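Local coordinates for endo-arabinase (Bacteroides thetaiotaomicron, PDB 5C0P), which probably hydrolyses O-glycosidic bonds within L-arabinan as a magnesium-binding member of glycosyl hydrolase family 43, at residues M39-F44 and I50-S55. Residues are numbered along the deposited sequence; the frame is centred on the assembly and turned at random.
Sequences MYYLHF and IRVYKS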
loop_
_atom_site.group_PDB
_atom_site.type_symbol
_atom_site.label_atom_id
_atom_site.label_comp_id
_atom_site.label_asym_id
_atom_site.label_seq_id
_atom_site.Cartn_x
_atom_site.Cartn_y
_atom_site.Cartn_z
HETATM N N MSE A 39 3.325 19.059 -6.224
HETATM C CA MSE A 39 2.428 18.281 -7.075
HETATM C C MSE A 39 2.053 16.987 -6.385
HETATM O O MSE A 39 2.776 16.508 -5.505
HETATM C CB MSE A 39 3.114 17.925 -8.404
HETATM C CG MSE A 39 3.312 19.078 -9.380
HETATM SE SE MSE A 39 1.629 19.540 -10.271
HETATM C CE MSE A 39 2.347 20.883 -11.470
ATOM N N TYR A 40 0.932 16.414 -6.809
ATOM C CA TYR A 40 0.517 15.080 -6.402
ATOM C C TYR A 40 0.863 14.105 -7.527
ATOM O O TYR A 40 0.723 14.431 -8.710
ATOM C CB TYR A 40 -0.991 15.033 -6.199
ATOM C CG TYR A 40 -1.539 15.986 -5.162
ATOM C CD1 TYR A 40 -1.562 15.641 -3.822
ATOM C CD2 TYR A 40 -2.075 17.217 -5.537
ATOM C CE1 TYR A 40 -2.085 16.498 -2.870
ATOM C CE2 TYR A 40 -2.601 18.084 -4.591
ATOM C CZ TYR A 40 -2.601 17.713 -3.260
ATOM O OH TYR A 40 -3.121 18.554 -2.311
ATOM N N TYR A 41 1.318 12.910 -7.158
ATOM C CA TYR A 41 1.677 11.896 -8.146
ATOM C C TYR A 41 0.947 10.602 -7.856
ATOM O O TYR A 41 0.909 10.147 -6.713
ATOM C CB TYR A 41 3.188 11.643 -8.169
ATOM C CG TYR A 41 3.989 12.864 -8.534
ATOM C CD1 TYR A 41 4.254 13.855 -7.588
ATOM C CD2 TYR A 41 4.475 13.041 -9.822
ATOM C CE1 TYR A 41 4.974 14.987 -7.926
ATOM C CE2 TYR A 41 5.195 14.166 -10.172
ATOM C CZ TYR A 41 5.445 15.136 -9.221
ATOM O OH TYR A 41 6.162 16.250 -9.585
ATOM N N LEU A 42 0.414 9.996 -8.910
ATOM C CA LEU A 42 -0.259 8.706 -8.811
ATOM C C LEU A 42 0.429 7.734 -9.760
ATOM O O LEU A 42 0.242 7.793 -10.986
ATOM C CB LEU A 42 -1.740 8.866 -9.157
ATOM C CG LEU A 42 -2.667 7.645 -9.189
ATOM C CD1 LEU A 42 -2.475 6.773 -7.963
ATOM C CD2 LEU A 42 -4.122 8.102 -9.281
ATOM N N HIS A 43 1.258 6.867 -9.178
ATOM C CA HIS A 43 1.919 5.797 -9.911
ATOM C C HIS A 43 1.015 4.575 -9.860
ATOM O O HIS A 43 0.470 4.255 -8.806
ATOM C CB HIS A 43 3.249 5.463 -9.242
ATOM C CG HIS A 43 4.246 6.577 -9.290
ATOM N ND1 HIS A 43 5.307 6.577 -10.168
ATOM C CD2 HIS A 43 4.363 7.704 -8.554
ATOM C CE1 HIS A 43 6.031 7.667 -9.979
ATOM N NE2 HIS A 43 5.476 8.372 -9.001
ATOM N N PHE A 44 0.865 3.880 -10.983
ATOM C CA PHE A 44 -0.050 2.745 -11.013
ATOM C C PHE A 44 0.412 1.643 -11.958
ATOM O O PHE A 44 1.194 1.887 -12.882
ATOM C CB PHE A 44 -1.488 3.202 -11.329
ATOM C CG PHE A 44 -1.649 3.865 -12.683
ATOM C CD1 PHE A 44 -1.389 5.219 -12.848
ATOM C CD2 PHE A 44 -2.099 3.133 -13.776
ATOM C CE1 PHE A 44 -1.550 5.825 -14.090
ATOM C CE2 PHE A 44 -2.265 3.730 -15.021
ATOM C CZ PHE A 44 -1.995 5.080 -15.174
ATOM N N ILE A 50 5.018 0.527 -14.701
ATOM C CA ILE A 50 4.409 1.501 -13.815
ATOM C C ILE A 50 4.278 2.824 -14.555
ATOM O O ILE A 50 5.257 3.360 -15.072
ATOM C CB ILE A 50 5.217 1.683 -12.509
ATOM C CG1 ILE A 50 5.450 0.331 -11.822
ATOM C CG2 ILE A 50 4.519 2.672 -11.551
ATOM C CD1 ILE A 50 4.177 -0.461 -11.517
ATOM N N ARG A 51 3.045 3.323 -14.619
ATOM C CA ARG A 51 2.727 4.589 -15.270
ATOM C C ARG A 51 2.547 5.629 -14.173
ATOM O O ARG A 51 2.170 5.289 -13.057
ATOM C CB ARG A 51 1.424 4.440 -16.069
ATOM C CG ARG A 51 1.002 5.645 -16.899
ATOM C CD ARG A 51 1.534 5.528 -18.300
ATOM N NE ARG A 51 0.876 6.433 -19.243
ATOM C CZ ARG A 51 0.073 6.027 -20.220
ATOM N NH1 ARG A 51 -0.480 6.913 -21.039
ATOM N NH2 ARG A 51 -0.174 4.732 -20.383
ATOM N N VAL A 52 2.829 6.894 -14.473
ATOM C CA VAL A 52 2.639 7.936 -13.475
ATOM C C VAL A 52 1.826 9.105 -14.027
ATOM O O VAL A 52 2.108 9.626 -15.101
ATOM C CB VAL A 52 3.998 8.414 -12.891
ATOM C CG1 VAL A 52 4.963 8.845 -13.995
ATOM C CG2 VAL A 52 3.778 9.526 -11.871
ATOM N N TYR A 53 0.788 9.481 -13.287
ATOM C CA TYR A 53 0.019 10.679 -13.590
ATOM C C TYR A 53 0.308 11.714 -12.515
ATOM O O TYR A 53 0.660 11.364 -11.393
ATOM C CB TYR A 53 -1.478 10.373 -13.605
ATOM C CG TYR A 53 -1.997 9.615 -14.821
ATOM C CD1 TYR A 53 -1.149 9.161 -15.835
ATOM C CD2 TYR A 53 -3.354 9.383 -14.967
ATOM C CE1 TYR A 53 -1.660 8.480 -16.956
ATOM C CE2 TYR A 53 -3.862 8.710 -16.071
ATOM C CZ TYR A 53 -3.018 8.267 -17.060
ATOM O OH TYR A 53 -3.561 7.600 -18.145
ATOM N N LYS A 54 0.140 12.987 -12.858
ATOM C CA LYS A 54 0.490 14.087 -11.969
ATOM C C LYS A 54 -0.682 15.059 -11.902
ATOM O O LYS A 54 -1.429 15.187 -12.869
ATOM C CB LYS A 54 1.716 14.806 -12.529
ATOM C CG LYS A 54 2.290 15.920 -11.668
ATOM C CD LYS A 54 3.511 16.552 -12.352
ATOM C CE LYS A 54 3.129 17.450 -13.519
ATOM N NZ LYS A 54 4.326 18.043 -14.194
ATOM N N SER A 55 -0.844 15.733 -10.764
ATOM C CA SER A 55 -1.976 16.646 -10.573
ATOM C C SER A 55 -1.618 17.798 -9.644
ATOM O O SER A 55 -0.843 17.617 -8.704
ATOM C CB SER A 55 -3.167 15.897 -9.984
ATOM O OG SER A 55 -4.295 16.753 -9.859
#
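Leu42 and Tyr53 exchange a pair of backbone hydrogen bonds, Leu42 N to Tyr53 O at 2.8 Å and Tyr53 N to Leu42 O at 2.9 Å. Tyr40 with Ser55 and Phe44 with Arg51 each also exchange two backbone bonds, making strands 39-45 and 50-55 an antiparallel hairpin. Between these pairs, at the non-hydrogen-bonded positions, CA-H...O contacts such as His43 CA to Arg51 O (3.2 Å) fill in.

Side chains then sort onto two faces. On one, Phe44 turns its CE1 edge onto the face of Tyr53 in a T-shaped stack, centroids 4.9 Å apart and planes at 80°. Its chi1 of 62° sets CG between backbone N and carbonyl carbon, swinging the ring over the neighbouring strand, where Arg51 CB lies over one face, offset toward the rim, and Arg51 CG meets Phe44 CZ at 3.5 Å. The Arg51 guanidinium continues outward to a salt bridge with Asp63. An alanine in place of Tyr53 removes the ring face under the Phe44 edge and would probably leave the Phe44 ring less firmly fixed.

On the other face, Val52 CG2 sits over the centre of the His43 imidazole, 3.5 Å from the centroid, while Ser67 and Pro115 bind its two nitrogens. Lys54 runs alongside Tyr41, CD 3.6 Å from CE2, before NZ reaches Glu15 and Glu64. Aliphatic stems packed against rings thus join the two strands, while the polar ends that reach Asp63, Glu64 and Ser67 tie the hairpin to strand 60-68 within one antiparallel blade of the five-bladed β-propeller characteristic of family 43.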